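Local coordinates for muramoyltetrapeptide carboxypeptidase (Oxalobacter formigenes OXCC13, PDB 6UUK), which probably works as a serine-type carboxypeptidase of the S66 family, trimming the tetrapeptide stems of cell-wall muropeptides, at residues R80-F85 with H190-M195; E103-I108 with H134-A139; K146-H151 with T155-A160. All blocks are in the same frame, centred on the assembly; numbering follows the deposited sequence.

In the fold
Interactions 1, 2 and 3 sit at different depths around one six-stranded mixed sheet. Interaction 1 is a surface contact, about 17 Å from the chain centre, and rests on one charged pair. Interactions 2 and 3 are buried and mostly apolar, with centres 13 Å apart. They share a boundary: Leu136 and Ile108 of interaction 2 both touch Phe157 of interaction 3. Interactions 1 and 3 reach the same sheet, the former at the turn into edge strand 83-86 and the latter through interior strand 147-150, and Phe191 and Met195 pack against that interior strand. Interaction 3 alone adjoins the predicted catalytic residues; polar groups there are buried, whereas those of interaction 1 are partly exposed.

Interaction 1: R80-F85 with H190-M195; sequences RGYEVF and HFDETM
Arg80 and Asp192 are the closest backbone pair, yet their CA atoms stand 9.0 Å apart, so the segment leading into strand 83-86 meets helix 185-196 through side chains alone. Asp192 lies at the centre, gripped by Arg80 and faced by Tyr82; both polar bonds come from Arg80. The arginine chain runs extended through CD and then bends at chi3 (72°), which turns the edge of the guanidinium carrying NE and NH2 toward the aspartate. Both nitrogens grip a single oxygen side-on. Arg80 NE reaches Asp192 OD2 at 2.8 Å with a nearly straight N-H (160°), on the syn side of the carboxylate but somewhat out of its plane. Arg80 NH2 meets the same Asp192 OD2 at 3.2 Å, in a more bent bond that comes from above that plane. The oxygen lies in the guanidinium plane; the two planes are 50° apart, and both nitrogens reach OD2 from one face of the carboxylate. This is therefore a salt bridge to one oxygen, not the paired form in which each carboxylate oxygen takes its own nitrogen. Asn189 OD1, one turn back on the helix, accepts a second bond from NH2 and probably steadies the guanidinium.

Tyr82 OH lies 3.1 Å from Asp192 CG, about equally far from both oxygens, and the angles to them are too poor for a hydrogen bond. The ring, turned steeply against the carboxylate, is poorly ordered, so the detail is uncertain. Gly81 leaves the helical conformation with positive phi after helix 67-79, separating the two residues that converge on Asp192. On the helix, Phe191 and Met195 instead pack against Val149. The contact joins the turn into edge strand 83-86 to helix 185-196, beside the five parallel strands, in order 2-1-3-4-5, of a mixed sheet, as in flavodoxin-like folds.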
# COMPACT_ATOMS: atom_id res chain seq x y z
N ARG B 80 22.94 9.99 28.49
CA ARG B 80 23.51 10.80 27.42
C ARG B 80 23.32 12.29 27.66
O ARG B 80 23.73 13.09 26.82
CB ARG B 80 22.92 10.39 26.07
CG ARG B 80 23.08 8.91 25.75
CD ARG B 80 22.68 8.59 24.32
NE ARG B 80 23.65 9.10 23.36
CZ ARG B 80 24.74 8.43 22.97
NH1 ARG B 80 24.99 7.23 23.47
NH2 ARG B 80 25.57 8.97 22.09
N GLY B 81 22.69 12.68 28.77
CA GLY B 81 22.59 14.08 29.14
C GLY B 81 21.44 14.83 28.49
O GLY B 81 21.67 15.77 27.73
N TYR B 82 20.21 14.43 28.79
CA TYR B 82 19.04 15.10 28.25
C TYR B 82 17.92 15.09 29.28
O TYR B 82 17.81 14.17 30.10
CB TYR B 82 18.56 14.45 26.95
CG TYR B 82 19.59 14.47 25.84
CD1 TYR B 82 19.85 15.64 25.13
CD2 TYR B 82 20.29 13.33 25.49
CE1 TYR B 82 20.79 15.67 24.12
CE2 TYR B 82 21.23 13.34 24.47
CZ TYR B 82 21.48 14.52 23.79
OH TYR B 82 22.41 14.54 22.78
N GLU B 83 17.09 16.13 29.24
CA GLU B 83 15.96 16.27 30.15
C GLU B 83 14.73 15.64 29.50
O GLU B 83 14.27 16.11 28.45
CB GLU B 83 15.71 17.74 30.48
CG GLU B 83 14.64 17.98 31.53
CD GLU B 83 14.42 19.45 31.81
OE1 GLU B 83 15.03 20.29 31.11
OE2 GLU B 83 13.65 19.77 32.74
N VAL B 84 14.20 14.59 30.12
CA VAL B 84 13.12 13.79 29.55
C VAL B 84 11.78 14.29 30.07
O VAL B 84 11.62 14.56 31.27
CB VAL B 84 13.32 12.30 29.87
CG1 VAL B 84 12.28 11.46 29.14
CG2 VAL B 84 14.73 11.86 29.50
N PHE B 85 10.81 14.41 29.17
CA PHE B 85 9.43 14.76 29.50
C PHE B 85 8.53 13.67 28.93
O PHE B 85 8.24 13.65 27.73
CB PHE B 85 9.05 16.13 28.95
CG PHE B 85 9.81 17.27 29.58
CD1 PHE B 85 9.30 17.92 30.69
CD2 PHE B 85 11.02 17.69 29.06
CE1 PHE B 85 9.99 18.96 31.28
CE2 PHE B 85 11.71 18.73 29.64
CZ PHE B 85 11.19 19.37 30.75
N HIS B 190 25.03 9.33 15.69
CA HIS B 190 24.51 10.05 14.53
C HIS B 190 23.26 10.85 14.88
O HIS B 190 23.00 11.89 14.28
CB HIS B 190 24.21 9.08 13.39
CG HIS B 190 25.39 8.80 12.51
ND1 HIS B 190 25.63 9.48 11.33
CD2 HIS B 190 26.40 7.91 12.63
CE1 HIS B 190 26.73 9.03 10.77
NE2 HIS B 190 27.22 8.07 11.54
N PHE B 191 22.48 10.37 15.86
CA PHE B 191 21.28 11.10 16.27
C PHE B 191 21.65 12.35 17.05
O PHE B 191 21.15 13.45 16.76
CB PHE B 191 20.38 10.19 17.11
CG PHE B 191 19.26 10.92 17.80
CD1 PHE B 191 18.17 11.38 17.08
CD2 PHE B 191 19.30 11.13 19.16
CE1 PHE B 191 17.14 12.04 17.72
CE2 PHE B 191 18.27 11.80 19.81
CZ PHE B 191 17.19 12.26 19.08
N ASP B 192 22.54 12.22 18.04
CA ASP B 192 22.95 13.38 18.83
C ASP B 192 23.69 14.40 17.97
O ASP B 192 23.64 15.60 18.26
CB ASP B 192 23.83 12.94 20.00
CG ASP B 192 23.10 12.05 20.98
OD1 ASP B 192 21.88 11.85 20.81
OD2 ASP B 192 23.74 11.55 21.93
N GLU B 193 24.39 13.94 16.93
CA GLU B 193 25.14 14.87 16.09
C GLU B 193 24.21 15.73 15.24
O GLU B 193 24.42 16.94 15.13
CB GLU B 193 26.11 14.09 15.20
CG GLU B 193 27.07 14.97 14.41
CD GLU B 193 28.07 14.16 13.60
OE1 GLU B 193 27.85 12.93 13.45
OE2 GLU B 193 29.06 14.74 13.12
N THR B 194 23.18 15.12 14.65
CA THR B 194 22.26 15.88 13.81
C THR B 194 21.48 16.92 14.62
O THR B 194 21.14 17.98 14.10
CB THR B 194 21.29 14.93 13.10
OG1 THR B 194 22.04 13.87 12.49
CG2 THR B 194 20.51 15.67 12.03
N MSE B 195 21.21 16.63 15.89
CA MSE B 195 20.48 17.56 16.75
C MSE B 195 21.34 18.76 17.13
O MSE B 195 20.83 19.86 17.36
CB MSE B 195 19.99 16.86 18.01
CG MSE B 195 19.10 15.64 17.77
SE MSE B 195 17.48 16.03 16.76
CE MSE B 195 18.08 15.43 15.00

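Interaction 2: E103-I108 with H134-A139; sequences ERSRQI and HDLDFA
Ser105 touches both Asp135 and Leu136, and its CA is 6.1 Å from that of Leu136, the closest backbone approach between helix 101-111 and the 134-139 connection. Ser105 OG lies 3.2 Å from Asp135 CB, a van der Waals contact; no hydrogen bond crosses the interface. Ser105 CB meets Leu136 CD2 at 3.7 Å, and the same methyl rests against Ser105 CA. Farther along the helix, Ile108 presents its CD1 to Leu136 CD2 at 4.1 Å. One leucine branch thus fills the groove between positions three residues apart. The other branch points on into the core, where Leu136 CD1 packs on Phe157 CE2.

In the next shell, Ser105 OG turns back along its own helix to bond Asp101 O, with chi1 at -50° setting OG beside the backbone N. That bond satisfies a buried hydroxyl. Ile108 CG2 packs on Phe157 CZ, and Leu136 also touches Met109 of helix 101-111. Asp137 takes the N-cap position of helix 138-142, where the connection ends. His134 reaches the second subunit, with a weak bond to Glu264 of that chain. The 134-139 connection follows strand 119-122, and Ile108 and Leu136 both meet Phe157 of helix 155-163, so helix, connection and helix pack together on the sheet of an alpha/beta fold.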
# COMPACT_ATOMS: atom_id res chain seq x y z
N GLU B 103 -7.02 11.11 22.64
CA GLU B 103 -6.01 11.25 23.68
C GLU B 103 -4.60 11.28 23.09
O GLU B 103 -3.76 12.08 23.52
CB GLU B 103 -6.14 10.12 24.70
CG GLU B 103 -5.13 10.19 25.83
CD GLU B 103 -5.26 11.44 26.68
OE1 GLU B 103 -6.39 11.98 26.78
OE2 GLU B 103 -4.24 11.90 27.24
N ARG B 104 -4.33 10.42 22.11
CA ARG B 104 -3.03 10.47 21.44
C ARG B 104 -2.83 11.80 20.72
O ARG B 104 -1.71 12.30 20.65
CB ARG B 104 -2.90 9.31 20.44
CG ARG B 104 -2.97 7.93 21.07
CD ARG B 104 -2.44 6.86 20.12
NE ARG B 104 -2.99 6.98 18.78
CZ ARG B 104 -4.15 6.44 18.40
NH1 ARG B 104 -4.89 5.76 19.27
NH2 ARG B 104 -4.58 6.60 17.15
N SER B 105 -3.91 12.38 20.19
CA SER B 105 -3.80 13.67 19.52
C SER B 105 -3.51 14.78 20.52
O SER B 105 -2.69 15.67 20.25
CB SER B 105 -5.07 13.97 18.74
OG SER B 105 -5.43 12.88 17.92
N ARG B 106 -4.18 14.76 21.68
CA ARG B 106 -3.97 15.78 22.69
C ARG B 106 -2.55 15.74 23.25
O ARG B 106 -1.98 16.78 23.58
CB ARG B 106 -4.99 15.63 23.81
CG ARG B 106 -4.97 16.76 24.83
CD ARG B 106 -5.59 16.32 26.14
NE ARG B 106 -4.90 15.16 26.70
CZ ARG B 106 -3.79 15.24 27.42
NH1 ARG B 106 -3.24 16.42 27.68
NH2 ARG B 106 -3.22 14.13 27.89
N GLN B 107 -1.97 14.54 23.36
CA GLN B 107 -0.61 14.42 23.87
C GLN B 107 0.43 15.00 22.92
O GLN B 107 1.53 15.35 23.35
CB GLN B 107 -0.28 12.96 24.17
CG GLN B 107 -1.13 12.35 25.28
CD GLN B 107 -0.89 10.86 25.45
OE1 GLN B 107 -0.00 10.29 24.82
NE2 GLN B 107 -1.70 10.23 26.30
N ILE B 108 0.10 15.11 21.63
CA ILE B 108 1.03 15.71 20.68
C ILE B 108 0.92 17.23 20.72
O ILE B 108 1.93 17.94 20.58
CB ILE B 108 0.79 15.16 19.26
CG1 ILE B 108 0.79 13.63 19.28
CG2 ILE B 108 1.86 15.66 18.31
CD1 ILE B 108 0.54 13.00 17.93
N HIS B 134 -6.53 14.45 11.07
CA HIS B 134 -7.45 15.58 11.15
C HIS B 134 -7.59 16.12 12.57
O HIS B 134 -8.01 17.27 12.74
CB HIS B 134 -8.83 15.17 10.62
CG HIS B 134 -8.81 14.73 9.19
ND1 HIS B 134 -8.78 15.62 8.14
CD2 HIS B 134 -8.82 13.49 8.63
CE1 HIS B 134 -8.77 14.95 7.00
NE2 HIS B 134 -8.80 13.66 7.27
N ASP B 135 -7.25 15.32 13.58
CA ASP B 135 -7.32 15.81 14.96
C ASP B 135 -6.18 16.77 15.27
O ASP B 135 -6.32 17.63 16.15
CB ASP B 135 -7.31 14.64 15.94
CG ASP B 135 -8.48 13.70 15.74
OD1 ASP B 135 -9.56 14.18 15.31
OD2 ASP B 135 -8.34 12.50 16.03
N LEU B 136 -5.06 16.64 14.57
CA LEU B 136 -3.89 17.48 14.80
C LEU B 136 -4.00 18.77 14.01
O LEU B 136 -4.77 18.89 13.06
CB LEU B 136 -2.61 16.74 14.42
CG LEU B 136 -2.47 15.30 14.94
CD1 LEU B 136 -1.19 14.67 14.42
CD2 LEU B 136 -2.51 15.25 16.45
N ASP B 137 -3.19 19.75 14.41
CA ASP B 137 -3.10 21.04 13.74
C ASP B 137 -1.64 21.21 13.30
O ASP B 137 -0.81 21.72 14.05
CB ASP B 137 -3.55 22.18 14.65
CG ASP B 137 -3.65 23.51 13.92
OD1 ASP B 137 -3.48 23.53 12.69
OD2 ASP B 137 -3.89 24.54 14.59
N PHE B 138 -1.34 20.77 12.08
CA PHE B 138 0.03 20.82 11.59
C PHE B 138 0.50 22.25 11.32
O PHE B 138 1.71 22.49 11.29
CB PHE B 138 0.17 19.96 10.33
CG PHE B 138 -0.03 18.50 10.58
CD1 PHE B 138 -1.28 17.92 10.42
CD2 PHE B 138 1.02 17.70 10.99
CE1 PHE B 138 -1.47 16.57 10.65
CE2 PHE B 138 0.84 16.35 11.23
CZ PHE B 138 -0.41 15.78 11.06
N ALA B 139 -0.43 23.18 11.11
CA ALA B 139 -0.05 24.59 11.07
C ALA B 139 0.42 25.07 12.44
O ALA B 139 1.32 25.91 12.53
CB ALA B 139 -1.21 25.44 10.57

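Interaction 3: K146-H151 with T155-A160; sequences KLFVGH and TVFEMA
Phe148 and Phe157 meet across a beta-alpha-beta unit, in which strand 147-150 leads through a short turn into helix 155-163, and then to strand 168-170. The strand and helix axes pass 8.9 Å apart at 148°, close to antiparallel. Phe148 CB leaves the strand toward the helix. Phe148 CG then comes 3.9 Å from Phe157 CE1; Phe148 CD1 draws nearest to Phe157 CE1 at 3.6 Å and, like Phe148 CE1, also meets Phe157 CZ. Phe157 CE1 thus sits over one face of the Phe148 ring, near its rim, while the planes are 47° apart, an oblique pair. With its CG anti to the backbone N (chi1 -172°), Phe157 sends its ring back to the strand. Leu141 of helix 138-142 touches both rings. Reducing Phe148 to an alanine here would probably open a gap beside Phe157 CE1 and take away one of the surfaces that hold that ring.

Past the strand, His151 ND1 bonds Gly171 O and its ring meets His316, a predicted charge-relay residue, edge-to-face. Ser152, the predicted nucleophile, lies in the turn between strand and helix, a layout that recalls a nucleophile elbow. At Gly150 a CB would jam against the carbonyl O of Val149. Glu158 extends beneath this bend; its pKa is probably raised, since Glu158 OE2 lies 3.1 Å from Gly150 O with no hydrogen bond assigned.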
# COMPACT_ATOMS: atom_id res chain seq x y z
N LYS B 146 9.40 22.56 17.31
CA LYS B 146 9.91 21.32 17.87
C LYS B 146 10.60 20.49 16.79
O LYS B 146 10.31 20.61 15.60
CB LYS B 146 8.79 20.51 18.51
CG LYS B 146 7.98 21.28 19.54
CD LYS B 146 8.88 21.85 20.63
CE LYS B 146 8.09 22.68 21.63
NZ LYS B 146 8.96 23.30 22.66
N LEU B 147 11.53 19.64 17.23
CA LEU B 147 12.30 18.78 16.33
C LEU B 147 11.74 17.36 16.47
O LEU B 147 12.13 16.60 17.35
CB LEU B 147 13.79 18.84 16.66
CG LEU B 147 14.63 19.93 15.98
CD1 LEU B 147 14.08 21.33 16.26
CD2 LEU B 147 16.08 19.83 16.42
N PHE B 148 10.82 17.01 15.57
CA PHE B 148 10.18 15.71 15.61
C PHE B 148 11.07 14.66 14.94
O PHE B 148 11.58 14.88 13.84
CB PHE B 148 8.82 15.76 14.91
CG PHE B 148 7.83 16.67 15.58
CD1 PHE B 148 6.94 16.18 16.52
CD2 PHE B 148 7.79 18.02 15.26
CE1 PHE B 148 6.03 17.01 17.13
CE2 PHE B 148 6.88 18.86 15.88
CZ PHE B 148 5.99 18.36 16.81
N VAL B 149 11.26 13.53 15.62
CA VAL B 149 12.05 12.43 15.09
C VAL B 149 11.21 11.16 15.13
O VAL B 149 10.28 11.03 15.93
CB VAL B 149 13.37 12.23 15.87
CG1 VAL B 149 14.20 13.51 15.84
CG2 VAL B 149 13.09 11.81 17.30
N GLY B 150 11.55 10.22 14.26
CA GLY B 150 10.83 8.96 14.19
C GLY B 150 10.94 8.36 12.80
O GLY B 150 11.51 8.95 11.89
N HIS B 151 10.37 7.17 12.67
CA HIS B 151 10.37 6.45 11.40
C HIS B 151 9.20 5.46 11.42
O HIS B 151 8.34 5.52 12.29
CB HIS B 151 11.71 5.74 11.17
CG HIS B 151 12.00 4.64 12.15
ND1 HIS B 151 12.62 4.87 13.36
CD2 HIS B 151 11.75 3.31 12.09
CE1 HIS B 151 12.74 3.72 14.01
NE2 HIS B 151 12.22 2.76 13.26
N THR B 155 6.42 8.14 9.54
CA THR B 155 6.61 8.83 8.27
C THR B 155 5.34 9.57 7.86
O THR B 155 5.42 10.64 7.24
CB THR B 155 7.02 7.83 7.19
OG1 THR B 155 8.21 7.14 7.60
CG2 THR B 155 7.30 8.55 5.87
N VAL B 156 4.17 9.03 8.19
CA VAL B 156 2.91 9.71 7.92
C VAL B 156 2.87 11.06 8.63
O VAL B 156 2.43 12.06 8.07
CB VAL B 156 1.73 8.81 8.33
CG1 VAL B 156 0.42 9.58 8.25
CG2 VAL B 156 1.68 7.56 7.46
N PHE B 157 3.34 11.10 9.88
CA PHE B 157 3.36 12.35 10.63
C PHE B 157 4.33 13.35 10.02
O PHE B 157 4.07 14.56 10.05
CB PHE B 157 3.73 12.08 12.09
CG PHE B 157 3.58 13.28 12.99
CD1 PHE B 157 4.64 14.16 13.16
CD2 PHE B 157 2.40 13.51 13.67
CE1 PHE B 157 4.51 15.26 13.99
CE2 PHE B 157 2.27 14.60 14.50
CZ PHE B 157 3.32 15.48 14.66
N GLU B 158 5.44 12.87 9.45
CA GLU B 158 6.47 13.76 8.93
C GLU B 158 6.15 14.31 7.55
O GLU B 158 6.71 15.33 7.16
CB GLU B 158 7.82 13.04 8.91
CG GLU B 158 8.31 12.61 10.28
CD GLU B 158 9.73 12.10 10.25
OE1 GLU B 158 10.35 12.11 9.17
OE2 GLU B 158 10.24 11.70 11.32
N MSE B 159 5.26 13.66 6.80
CA MSE B 159 4.88 14.15 5.49
C MSE B 159 3.91 15.32 5.60
O MSE B 159 3.99 16.28 4.84
CB MSE B 159 4.26 13.03 4.65
CG MSE B 159 5.22 11.91 4.27
SE MSE B 159 6.81 12.54 3.33
CE MSE B 159 8.06 12.59 4.83
N ALA B 160 2.99 15.23 6.57
CA ALA B 160 2.06 16.33 6.80
C ALA B 160 2.77 17.56 7.34
O ALA B 160 2.38 18.69 7.03
CB ALA B 160 0.94 15.89 7.74